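Aldehyde dehydrogenase (Anabaena variabilis, PDB 4H7N) probably oxidises aldehydes to carboxylic acids with NAD+ as the electron acceptor, as members of the aldehyde dehydrogenase family do. Local coordinates at residues T5-V10 against Y20-P24; E9-P13 against E163-R167; P27-A31 against N198-Y202; Y127-I133 against V203-T209. One frame throughout, in Å; residues are numbered along the deposited sequence.

In the fold
Contact 4 (127-133 with 203-209) is the core of the set, a pair of parallel strands tied by a ladder of backbone bonds, with an aspartate carboxylate at one end; the other three are partly buried. Contacts 1 and 2 share strand 8-11. Contact 1 pairs it with strand 18-22 in an antiparallel hairpin, and contact 2 fixes it to the loop 163-167 through an arginine and water; the two touch where Y20 and I22 pack on P166 and R167. Contact 3 relies on side-chain packing between the start of helix 27-46 and the end of helix 193-200 with its exit loop. It touches contact 4 through L199 and I200, the centres of the two contacts about 12 Å apart.

Contact 1. Residues T5-V10 against Y20-P24; sequences TKTIEV and YVIIP
I8 and I22 form a hydrogen-bonded pair at the open end of a two-stranded antiparallel hairpin, strands 8-11 and 18-22, near the N-terminus at the periphery of the chain. I8 N gives a bond of 2.9 Å to I22 O, nearly straight at 165°, and I22 N returns one of 3.0 Å to I8 O. On the face carrying I8, V10, Y20 and I22, the CB of I8 rests against I22 CG1 at 3.7 Å. With chi1 at 58°, I22 CG1 sits between its own backbone N and carbonyl carbon, on the side facing I8. The CD1 end of I8 runs on to P24, meeting CG of the proline ring at 3.6 Å. V10 CG2 lies at the edge of the Y20 ring, near its plane. Beyond the paired strands the ends are joined by water 1, which donates to K6 O at 2.8 Å and to P24 O at 2.6 Å. The other face, with E9 and V21, is exposed. The I8-I22 face turns inward: V10 and Y20 reach R167, V10 also packs on P166, and I22 lies on E190, whose OE1 accepts a bond from I23 N, while helix 27-46 follows in the chain.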
loop_
_atom_site.group_PDB
_atom_site.type_symbol
_atom_site.label_atom_id
_atom_site.label_comp_id
_atom_site.label_asym_id
_atom_site.label_seq_id
_atom_site.Cartn_x
_atom_site.Cartn_y
_atom_site.Cartn_z
ATOM N N THR A 5 17.693 -27.516 21.157
ATOM C CA THR A 5 17.098 -27.217 19.853
ATOM C C THR A 5 15.600 -27.480 19.918
ATOM O O THR A 5 15.184 -28.608 20.084
ATOM C CB THR A 5 17.714 -28.109 18.760
ATOM O OG1 THR A 5 19.141 -27.960 18.791
ATOM C CG2 THR A 5 17.212 -27.686 17.344
ATOM N N LYS A 6 14.789 -26.439 19.831
ATOM C CA LYS A 6 13.361 -26.634 19.834
ATOM C C LYS A 6 12.881 -27.407 18.574
ATOM O O LYS A 6 13.381 -27.189 17.466
ATOM C CB LYS A 6 12.676 -25.287 19.902
ATOM C CG LYS A 6 11.196 -25.460 20.174
ATOM C CD LYS A 6 10.428 -24.249 19.758
ATOM C CE LYS A 6 8.961 -24.555 19.561
ATOM N NZ LYS A 6 8.468 -25.540 20.554
ATOM N N THR A 7 11.958 -28.335 18.734
ATOM C CA THR A 7 11.382 -29.014 17.588
ATOM C C THR A 7 9.858 -28.963 17.763
ATOM O O THR A 7 9.390 -28.794 18.865
ATOM C CB THR A 7 11.886 -30.477 17.464
ATOM O OG1 THR A 7 11.342 -31.271 18.506
ATOM C CG2 THR A 7 13.416 -30.565 17.561
ATOM N N ILE A 8 9.100 -29.130 16.688
ATOM C CA ILE A 8 7.649 -29.146 16.743
ATOM C C ILE A 8 7.198 -30.442 16.078
ATOM O O ILE A 8 7.577 -30.721 14.958
ATOM C CB ILE A 8 7.051 -27.928 15.984
ATOM C CG1 ILE A 8 7.455 -26.628 16.658
ATOM C CG2 ILE A 8 5.528 -28.005 15.967
ATOM C CD1 ILE A 8 7.323 -25.369 15.822
ATOM N N GLU A 9 6.388 -31.228 16.773
ATOM C CA GLU A 9 5.844 -32.433 16.195
ATOM C C GLU A 9 4.573 -32.061 15.451
ATOM O O GLU A 9 3.817 -31.196 15.900
ATOM C CB GLU A 9 5.567 -33.443 17.275
ATOM C CG GLU A 9 6.829 -33.921 17.956
ATOM C CD GLU A 9 6.545 -35.072 18.910
ATOM O OE1 GLU A 9 6.047 -34.819 20.030
ATOM O OE2 GLU A 9 6.774 -36.229 18.504
ATOM N N VAL A 10 4.331 -32.708 14.317
ATOM C CA VAL A 10 3.296 -32.237 13.405
ATOM C C VAL A 10 2.289 -33.354 13.273
ATOM O O VAL A 10 2.654 -34.501 12.955
ATOM C CB VAL A 10 3.881 -31.835 12.048
ATOM C CG1 VAL A 10 2.792 -31.423 11.061
ATOM C CG2 VAL A 10 4.901 -30.726 12.194
ATOM N N TYR A 20 5.726 -36.330 11.773
ATOM C CA TYR A 20 6.605 -35.412 11.107
ATOM C C TYR A 20 7.110 -34.460 12.170
ATOM O O TYR A 20 6.422 -34.244 13.155
ATOM C CB TYR A 20 5.861 -34.638 10.052
ATOM C CG TYR A 20 6.737 -33.987 9.012
ATOM C CD1 TYR A 20 7.332 -34.755 8.036
ATOM C CD2 TYR A 20 6.907 -32.612 8.958
ATOM C CE1 TYR A 20 8.100 -34.182 7.052
ATOM C CE2 TYR A 20 7.684 -32.013 7.974
ATOM C CZ TYR A 20 8.271 -32.802 7.020
ATOM O OH TYR A 20 9.047 -32.300 6.017
ATOM N N VAL A 21 8.308 -33.941 11.963
ATOM C CA VAL A 21 8.956 -33.034 12.931
ATOM C C VAL A 21 9.524 -31.892 12.143
ATOM O O VAL A 21 10.125 -32.109 11.110
ATOM C CB VAL A 21 10.137 -33.691 13.660
ATOM C CG1 VAL A 21 10.822 -32.691 14.576
ATOM C CG2 VAL A 21 9.634 -34.877 14.488
ATOM N N ILE A 22 9.381 -30.673 12.623
ATOM C CA ILE A 22 10.074 -29.568 11.991
ATOM C C ILE A 22 10.894 -28.874 13.069
ATOM O O ILE A 22 10.611 -29.044 14.252
ATOM C CB ILE A 22 9.058 -28.583 11.365
ATOM C CG1 ILE A 22 8.088 -28.030 12.397
ATOM C CG2 ILE A 22 8.302 -29.254 10.218
ATOM C CD1 ILE A 22 7.098 -27.087 11.773
ATOM N N ILE A 23 11.885 -28.101 12.652
ATOM C CA ILE A 23 12.858 -27.467 13.503
ATOM C C ILE A 23 12.939 -25.960 13.269
ATOM O O ILE A 23 13.634 -25.533 12.413
ATOM C CB ILE A 23 14.287 -28.004 13.229
ATOM C CG1 ILE A 23 14.283 -29.509 13.094
ATOM C CG2 ILE A 23 15.268 -27.602 14.333
ATOM C CD1 ILE A 23 13.912 -30.188 14.346
ATOM N N PRO A 24 12.286 -25.161 14.101
ATOM C CA PRO A 24 12.283 -23.747 13.775
ATOM C C PRO A 24 13.616 -23.090 14.066
ATOM O O PRO A 24 14.277 -23.422 15.033
ATOM C CB PRO A 24 11.157 -23.164 14.628
ATOM C CG PRO A 24 10.749 -24.214 15.588
ATOM C CD PRO A 24 11.414 -25.508 15.226
HETATM O O HOH W 1 15.120 -25.121 16.865
#

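Contact 2. Residues E9-P13 against E163-R167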
loop_
_atom_site.group_PDB
_atom_site.type_symbol
_atom_site.label_atom_id
_atom_site.label_comp_id
_atom_site.label_asym_id
_atom_site.label_seq_id
_atom_site.Cartn_x
_atom_site.Cartn_y
_atom_site.Cartn_z
ATOM N N GLU A 9 6.388 -31.228 16.773
ATOM C CA GLU A 9 5.844 -32.433 16.195
ATOM C C GLU A 9 4.573 -32.061 15.451
ATOM O O GLU A 9 3.817 -31.196 15.900
ATOM C CB GLU A 9 5.567 -33.443 17.275
ATOM C CG GLU A 9 6.829 -33.921 17.956
ATOM C CD GLU A 9 6.545 -35.072 18.910
ATOM O OE1 GLU A 9 6.047 -34.819 20.030
ATOM O OE2 GLU A 9 6.774 -36.229 18.504
ATOM N N VAL A 10 4.331 -32.708 14.317
ATOM C CA VAL A 10 3.296 -32.237 13.405
ATOM C C VAL A 10 2.289 -33.354 13.273
ATOM O O VAL A 10 2.654 -34.501 12.955
ATOM C CB VAL A 10 3.881 -31.835 12.048
ATOM C CG1 VAL A 10 2.792 -31.423 11.061
ATOM C CG2 VAL A 10 4.901 -30.726 12.194
ATOM N N ARG A 11 1.030 -33.027 13.560
ATOM C CA ARG A 11 -0.072 -33.968 13.487
ATOM C C ARG A 11 -0.480 -34.279 12.040
ATOM O O ARG A 11 -0.489 -33.415 11.157
ATOM C CB ARG A 11 -1.226 -33.388 14.317
ATOM C CG ARG A 11 -2.555 -34.093 14.215
ATOM C CD ARG A 11 -3.536 -33.507 15.213
ATOM N NE ARG A 11 -4.842 -34.122 15.154
ATOM C CZ ARG A 11 -5.737 -33.922 14.180
ATOM N NH1 ARG A 11 -5.487 -33.115 13.163
ATOM N NH2 ARG A 11 -6.896 -34.531 14.212
ATOM N N ASN A 12 -0.757 -35.539 11.800
ATOM C CA ASN A 12 -1.355 -36.012 10.573
ATOM C C ASN A 12 -2.866 -35.859 10.721
ATOM O O ASN A 12 -3.469 -36.388 11.663
ATOM C CB ASN A 12 -0.992 -37.477 10.389
ATOM C CG ASN A 12 -1.566 -38.091 9.133
ATOM O OD1 ASN A 12 -2.729 -37.980 8.819
ATOM N ND2 ASN A 12 -0.734 -38.864 8.476
ATOM N N PRO A 13 -3.480 -35.115 9.810
ATOM C CA PRO A 13 -4.907 -34.815 9.921
ATOM C C PRO A 13 -5.851 -36.013 9.661
ATOM O O PRO A 13 -6.988 -35.978 10.078
ATOM C CB PRO A 13 -5.099 -33.730 8.868
ATOM C CG PRO A 13 -4.104 -34.059 7.831
ATOM C CD PRO A 13 -2.881 -34.458 8.635
ATOM N N GLU A 163 3.010 -24.368 10.465
ATOM C CA GLU A 163 3.437 -25.556 11.136
ATOM C C GLU A 163 2.393 -26.661 11.123
ATOM O O GLU A 163 2.735 -27.830 11.325
ATOM C CB GLU A 163 3.822 -25.215 12.588
ATOM C CG GLU A 163 2.670 -24.953 13.544
ATOM C CD GLU A 163 2.043 -23.562 13.493
ATOM O OE1 GLU A 163 2.325 -22.693 12.620
ATOM O OE2 GLU A 163 1.166 -23.359 14.335
ATOM N N ILE A 164 1.136 -26.302 10.886
ATOM C CA ILE A 164 0.054 -27.310 10.763
ATOM C C ILE A 164 0.148 -28.147 9.473
ATOM O O ILE A 164 -0.335 -29.262 9.441
ATOM C CB ILE A 164 -1.340 -26.630 10.863
ATOM C CG1 ILE A 164 -1.493 -25.836 12.177
ATOM C CG2 ILE A 164 -2.428 -27.643 10.711
ATOM C CD1 ILE A 164 -1.364 -26.635 13.454
ATOM N N ALA A 165 0.794 -27.623 8.425
ATOM C CA ALA A 165 0.866 -28.334 7.129
ATOM C C ALA A 165 2.154 -27.994 6.363
ATOM O O ALA A 165 2.130 -27.223 5.400
ATOM C CB ALA A 165 -0.331 -27.956 6.299
ATOM N N PRO A 166 3.300 -28.500 6.824
ATOM C CA PRO A 166 4.598 -28.076 6.327
ATOM C C PRO A 166 5.267 -29.088 5.404
ATOM O O PRO A 166 6.327 -28.809 4.855
ATOM C CB PRO A 166 5.405 -27.942 7.621
ATOM C CG PRO A 166 4.898 -29.121 8.398
ATOM C CD PRO A 166 3.425 -29.268 8.068
ATOM N N ARG A 167 4.691 -30.262 5.245
ATOM C CA ARG A 167 5.439 -31.370 4.596
ATOM C C ARG A 167 5.679 -31.180 3.095
ATOM O O ARG A 167 6.659 -31.687 2.558
ATOM C CB ARG A 167 4.733 -32.696 4.790
ATOM C CG ARG A 167 4.364 -33.030 6.217
ATOM C CD ARG A 167 3.547 -34.300 6.175
ATOM N NE ARG A 167 2.991 -34.662 7.459
ATOM C CZ ARG A 167 1.998 -34.020 8.089
ATOM N NH1 ARG A 167 1.464 -32.908 7.618
ATOM N NH2 ARG A 167 1.517 -34.517 9.212
HETATM O O HOH W 2 2.402 -28.537 14.119
HETATM O O HOH W 3 -0.899 -30.816 11.534
#
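R167 and V10 fasten the N-terminal strand 8-11 to the loop between strand 156-161 and helix 169-176. The guanidinium reaches R11 O through NH2, 3.0 Å away and with an N-H...O angle of 162°. The oxygen lies in the guanidinium plane, but the donor stands above the carbonyl plane, 59° out of it, rather than on a lone pair. An extended chain from CG to NE carries the group there and lays one face of it under V10 CG1, 3.8 Å from NH2. The same CG1 faces the CD corner of the P166 ring at 3.7 Å and meets E163 O at 3.6 Å. Water adds two links: water 3 sits 2.7 Å from both R11 O and I164 O, and water 2 donates to E163 O with a weak, long link to E9 O. R167 is also in salt bridges with D19, through NH2, and with D77 of helix 67-78, through NH1; N12 ND2 holds the second oxygen of D19. A leucine in its place would probably leave R11 O without this bond, D77 without its salt bridge and D19 with N12 but no charged partner, weakening the tie between the hairpin and helix 67-78. An arginine from the loop after a beta strand thus ties the N-terminal hairpin to the strand-loop-helix connection of an alpha/beta domain.

Contact 3. Residues P27-A31 against N198-Y202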
loop_
_atom_site.group_PDB
_atom_site.type_symbol
_atom_site.label_atom_id
_atom_site.label_comp_id
_atom_site.label_asym_id
_atom_site.label_seq_id
_atom_site.Cartn_x
_atom_site.Cartn_y
_atom_site.Cartn_z
ATOM N N PRO A 27 16.044 -16.916 16.629
ATOM C CA PRO A 27 16.228 -15.579 16.035
ATOM C C PRO A 27 17.596 -15.389 15.365
ATOM O O PRO A 27 17.649 -14.887 14.260
ATOM C CB PRO A 27 16.037 -14.640 17.240
ATOM C CG PRO A 27 15.046 -15.384 18.085
ATOM C CD PRO A 27 15.390 -16.842 17.951
ATOM N N ARG A 28 18.662 -15.841 16.013
ATOM C CA ARG A 28 20.044 -15.686 15.501
ATOM C C ARG A 28 20.286 -16.433 14.155
ATOM O O ARG A 28 20.824 -15.885 13.195
ATOM C CB ARG A 28 21.041 -16.156 16.575
ATOM C CG ARG A 28 22.398 -15.474 16.549
ATOM C CD ARG A 28 23.126 -15.625 17.891
ATOM N NE ARG A 28 24.363 -14.838 17.943
ATOM C CZ ARG A 28 25.526 -15.189 17.388
ATOM N NH1 ARG A 28 25.658 -16.332 16.711
ATOM N NH2 ARG A 28 26.578 -14.384 17.508
ATOM N N LEU A 29 19.859 -17.667 14.083
ATOM C CA LEU A 29 19.916 -18.422 12.829
ATOM C C LEU A 29 18.985 -17.896 11.721
ATOM O O LEU A 29 19.311 -17.941 10.539
ATOM C CB LEU A 29 19.542 -19.874 13.096
ATOM C CG LEU A 29 19.472 -20.801 11.874
ATOM C CD1 LEU A 29 20.798 -20.718 11.147
ATOM C CD2 LEU A 29 19.165 -22.237 12.304
ATOM N N LEU A 30 17.782 -17.475 12.083
ATOM C CA LEU A 30 16.895 -16.916 11.101
ATOM C C LEU A 30 17.503 -15.669 10.442
ATOM O O LEU A 30 17.474 -15.502 9.208
ATOM C CB LEU A 30 15.557 -16.601 11.748
ATOM C CG LEU A 30 14.523 -16.128 10.756
ATOM C CD1 LEU A 30 14.344 -17.094 9.583
ATOM C CD2 LEU A 30 13.229 -15.959 11.527
ATOM N N ALA A 31 18.102 -14.819 11.257
ATOM C CA ALA A 31 18.743 -13.574 10.780
ATOM C C ALA A 31 19.881 -13.879 9.808
ATOM O O ALA A 31 20.104 -13.194 8.819
ATOM C CB ALA A 31 19.293 -12.795 11.977
ATOM N N ASN A 198 9.211 -13.423 14.312
ATOM C CA ASN A 198 10.643 -13.140 14.153
ATOM C C ASN A 198 11.058 -12.691 12.731
ATOM O O ASN A 198 11.811 -11.747 12.561
ATOM C CB ASN A 198 11.509 -14.324 14.577
ATOM C CG ASN A 198 11.497 -14.547 16.082
ATOM O OD1 ASN A 198 11.220 -13.627 16.863
ATOM N ND2 ASN A 198 11.777 -15.784 16.503
ATOM N N LEU A 199 10.547 -13.383 11.716
ATOM C CA LEU A 199 10.827 -13.054 10.330
ATOM C C LEU A 199 10.479 -11.664 9.956
ATOM O O LEU A 199 11.184 -11.064 9.161
ATOM C CB LEU A 199 10.043 -14.022 9.423
ATOM C CG LEU A 199 10.260 -13.927 7.930
ATOM C CD1 LEU A 199 11.725 -14.236 7.643
ATOM C CD2 LEU A 199 9.313 -14.918 7.269
ATOM N N ILE A 200 9.382 -11.137 10.493
ATOM C CA ILE A 200 8.989 -9.761 10.181
ATOM C C ILE A 200 10.081 -8.761 10.569
ATOM O O ILE A 200 10.234 -7.694 9.902
ATOM C CB ILE A 200 7.646 -9.418 10.856
ATOM C CG1 ILE A 200 6.528 -10.269 10.251
ATOM C CG2 ILE A 200 7.338 -7.940 10.763
ATOM C CD1 ILE A 200 5.248 -10.275 11.072
ATOM N N ASN A 201 10.858 -9.076 11.605
ATOM C CA ASN A 201 12.018 -8.233 11.929
ATOM C C ASN A 201 13.143 -8.178 10.929
ATOM O O ASN A 201 13.939 -7.279 11.054
ATOM C CB ASN A 201 12.611 -8.524 13.271
ATOM C CG ASN A 201 11.619 -8.325 14.375
ATOM O OD1 ASN A 201 10.768 -7.444 14.314
ATOM N ND2 ASN A 201 11.655 -9.219 15.342
ATOM N N TYR A 202 13.195 -9.077 9.943
ATOM C CA TYR A 202 14.359 -9.175 9.052
ATOM C C TYR A 202 14.120 -8.808 7.570
ATOM O O TYR A 202 15.085 -8.672 6.807
ATOM C CB TYR A 202 14.962 -10.589 9.121
ATOM C CG TYR A 202 15.291 -10.981 10.541
ATOM C CD1 TYR A 202 16.180 -10.213 11.314
ATOM C CD2 TYR A 202 14.651 -12.037 11.151
ATOM C CE1 TYR A 202 16.437 -10.532 12.653
ATOM C CE2 TYR A 202 14.908 -12.380 12.479
ATOM C CZ TYR A 202 15.787 -11.620 13.231
ATOM O OH TYR A 202 16.030 -11.973 14.545
#
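Y202 is wedged against the first turn of helix 27-46, and the tight part of the contact gathers round its ring. A31 CB lies over one face, 4.0 Å from the ring centroid and 24° off the normal, a CH-pi contact displaced toward CE1, which it approaches to 3.7 Å. N201 CB, from the residue just before, sits over the opposite face. At the edge, near the ring plane, comes L30, with CD2 4.1 Å from Y202 CE2. With its CG anti to the backbone N (chi1 -175°), this leucine points across to helix 193-200, where CD2 also lies 3.7 Å from L199 N and 3.9 Å from N198 CB. The looser side is at P27, an exposed residue: its CG meets N198 ND2 at 3.7 Å, the two side chains crossing obliquely, and the Y202 hydroxyl stands 3.3 Å from P27 O. That carbonyl accepts the bond from A31 N that closes the first helical turn. C34, a turn further along, extends the packing on L199 and Y202, and R38 bonds Y202 O. Such packing of a long helix against a short helix and its exit loop belongs to the layered alpha/beta architecture of this domain.

Contact 4. Residues Y127-I133 against V203-T209; sequences YPLVGVI and VDFVCFT
Y127 and F205 meet edge to face: the edge of F205 points at the Y127 ring, the planes at 71° and the centroids 5.2 Å apart. F205 CD2 stands over the ring centre, placed there by a CG anti to the backbone N (chi1 -169°). F205 CB lies beside V130 CG2, the two side chains pointing the same way. At this end D204 doubles the link to L129: its backbone N gives a bond of 2.7 Å to L129 O, and OD2 takes a bent one of 3.0 Å from L129 N, met on the anti side of the carboxylate. OD2 also has a salt bridge to R38. On the face of I133, V206 and F208, I133 CG2 lies at the edge of the F208 ring, 3.6 Å from CD1. G131, having no side chain, lies close under V203, whose CG1 is 3.7 Å from G131 N. Between the strands run nearly straight bonds, among them C207 N to G131 O at 2.7 Å. An alanine at Y127 is likely to open a gap beside F205, whose ring edge would lose the face it rests on. Strands 129-133 and 205-209 run parallel at 15°, with 156-161 beside the first and helix 212-225 over V206 and F208, and T209 near the predicted active-site E232: neighbouring strands of a Rossmann-type alpha/beta sheet, consistent with the nucleotide-binding domain of this family.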
loop_
_atom_site.group_PDB
_atom_site.type_symbol
_atom_site.label_atom_id
_atom_site.label_comp_id
_atom_site.label_asym_id
_atom_site.label_seq_id
_atom_site.Cartn_x
_atom_site.Cartn_y
_atom_site.Cartn_z
ATOM N N TYR A 127 11.973 -4.747 -3.860
ATOM C CA TYR A 127 12.330 -4.884 -2.442
ATOM C C TYR A 127 13.325 -6.040 -2.361
ATOM O O TYR A 127 13.045 -7.102 -2.905
ATOM C CB TYR A 127 11.112 -5.192 -1.615
ATOM C CG TYR A 127 10.169 -4.020 -1.487
ATOM C CD1 TYR A 127 9.205 -3.787 -2.432
ATOM C CD2 TYR A 127 10.257 -3.130 -0.429
ATOM C CE1 TYR A 127 8.340 -2.686 -2.341
ATOM C CE2 TYR A 127 9.403 -2.020 -0.327
ATOM C CZ TYR A 127 8.458 -1.820 -1.293
ATOM O OH TYR A 127 7.627 -0.771 -1.219
ATOM N N PRO A 128 14.454 -5.869 -1.671
ATOM C CA PRO A 128 15.415 -6.995 -1.726
ATOM C C PRO A 128 14.927 -8.305 -1.070
ATOM O O PRO A 128 15.219 -9.387 -1.593
ATOM C CB PRO A 128 16.623 -6.447 -1.001
ATOM C CG PRO A 128 16.558 -4.958 -1.245
ATOM C CD PRO A 128 15.089 -4.633 -1.175
ATOM N N LEU A 129 14.238 -8.206 0.045
ATOM C CA LEU A 129 13.804 -9.391 0.805
ATOM C C LEU A 129 12.353 -9.322 1.279
ATOM O O LEU A 129 11.947 -8.425 2.036
ATOM C CB LEU A 129 14.722 -9.621 1.980
ATOM C CG LEU A 129 14.479 -10.946 2.735
ATOM C CD1 LEU A 129 14.721 -12.152 1.811
ATOM C CD2 LEU A 129 15.351 -11.062 3.956
ATOM N N VAL A 130 11.555 -10.260 0.772
ATOM C CA VAL A 130 10.116 -10.337 1.038
ATOM C C VAL A 130 9.900 -11.536 1.955
ATOM O O VAL A 130 10.492 -12.641 1.717
ATOM C CB VAL A 130 9.325 -10.502 -0.282
ATOM C CG1 VAL A 130 7.865 -10.770 -0.006
ATOM C CG2 VAL A 130 9.470 -9.249 -1.118
ATOM N N GLY A 131 9.164 -11.322 3.031
ATOM C CA GLY A 131 8.682 -12.440 3.879
ATOM C C GLY A 131 7.238 -12.869 3.578
ATOM O O GLY A 131 6.308 -12.042 3.464
ATOM N N VAL A 132 7.044 -14.168 3.410
ATOM C CA VAL A 132 5.722 -14.724 3.215
ATOM C C VAL A 132 5.355 -15.669 4.335
ATOM O O VAL A 132 6.076 -16.629 4.627
ATOM C CB VAL A 132 5.671 -15.500 1.887
ATOM C CG1 VAL A 132 4.350 -16.243 1.758
ATOM C CG2 VAL A 132 5.842 -14.533 0.723
ATOM N N ILE A 133 4.211 -15.419 4.958
ATOM C CA ILE A 133 3.671 -16.288 6.024
ATOM C C ILE A 133 2.357 -16.784 5.521
ATOM O O ILE A 133 1.440 -15.962 5.274
ATOM C CB ILE A 133 3.477 -15.493 7.329
ATOM C CG1 ILE A 133 4.839 -14.951 7.775
ATOM C CG2 ILE A 133 2.837 -16.399 8.404
ATOM C CD1 ILE A 133 4.788 -13.942 8.913
ATOM N N VAL A 203 12.862 -8.650 7.183
ATOM C CA VAL A 203 12.488 -8.482 5.793
ATOM C C VAL A 203 12.137 -7.024 5.483
ATOM O O VAL A 203 12.022 -6.193 6.390
ATOM C CB VAL A 203 11.355 -9.441 5.424
ATOM C CG1 VAL A 203 11.795 -10.906 5.666
ATOM C CG2 VAL A 203 10.073 -9.176 6.146
ATOM N N ASP A 204 11.982 -6.739 4.203
ATOM C CA ASP A 204 11.669 -5.402 3.694
ATOM C C ASP A 204 10.192 -5.239 3.369
ATOM O O ASP A 204 9.722 -4.140 3.088
ATOM C CB ASP A 204 12.473 -5.156 2.419
ATOM C CG ASP A 204 13.981 -5.245 2.652
ATOM O OD1 ASP A 204 14.461 -4.813 3.703
ATOM O OD2 ASP A 204 14.706 -5.860 1.831
ATOM N N PHE A 205 9.457 -6.340 3.402
ATOM C CA PHE A 205 8.085 -6.429 2.909
ATOM C C PHE A 205 7.522 -7.756 3.506
ATOM O O PHE A 205 8.179 -8.813 3.418
ATOM C CB PHE A 205 8.075 -6.462 1.368
ATOM C CG PHE A 205 6.702 -6.288 0.735
ATOM C CD1 PHE A 205 5.697 -7.227 0.915
ATOM C CD2 PHE A 205 6.445 -5.211 -0.077
ATOM C CE1 PHE A 205 4.450 -7.046 0.367
ATOM C CE2 PHE A 205 5.197 -5.028 -0.674
ATOM C CZ PHE A 205 4.191 -5.945 -0.417
ATOM N N VAL A 206 6.323 -7.732 4.046
ATOM C CA VAL A 206 5.667 -8.947 4.565
ATOM C C VAL A 206 4.312 -9.181 3.947
ATOM O O VAL A 206 3.438 -8.280 3.927
ATOM C CB VAL A 206 5.559 -8.979 6.108
ATOM C CG1 VAL A 206 4.687 -7.859 6.667
ATOM C CG2 VAL A 206 5.009 -10.346 6.564
ATOM N N CYS A 207 4.116 -10.398 3.431
ATOM C CA CYS A 207 2.805 -10.920 3.004
ATOM C C CYS A 207 2.268 -11.943 4.017
ATOM O O CYS A 207 2.960 -12.940 4.356
ATOM C CB CYS A 207 2.943 -11.644 1.676
ATOM S SG CYS A 207 3.507 -10.567 0.377
ATOM N N PHE A 208 1.064 -11.715 4.525
ATOM C CA PHE A 208 0.455 -12.605 5.510
ATOM C C PHE A 208 -0.986 -12.887 5.127
ATOM O O PHE A 208 -1.802 -11.953 4.820
ATOM C CB PHE A 208 0.491 -12.002 6.912
ATOM C CG PHE A 208 -0.277 -12.785 7.920
ATOM C CD1 PHE A 208 0.314 -13.844 8.580
ATOM C CD2 PHE A 208 -1.622 -12.490 8.188
ATOM C CE1 PHE A 208 -0.392 -14.580 9.526
ATOM C CE2 PHE A 208 -2.346 -13.244 9.092
ATOM C CZ PHE A 208 -1.723 -14.286 9.767
ATOM N N THR A 209 -1.307 -14.178 5.161
ATOM C CA THR A 209 -2.638 -14.683 4.980
ATOM C C THR A 209 -2.979 -15.536 6.179
ATOM O O THR A 209 -2.175 -16.400 6.566
ATOM C CB THR A 209 -2.687 -15.552 3.716
ATOM O OG1 THR A 209 -2.305 -14.778 2.589
ATOM C CG2 THR A 209 -4.109 -16.070 3.466
HETATM O O HOH W 4 0.787 -14.559 2.624
#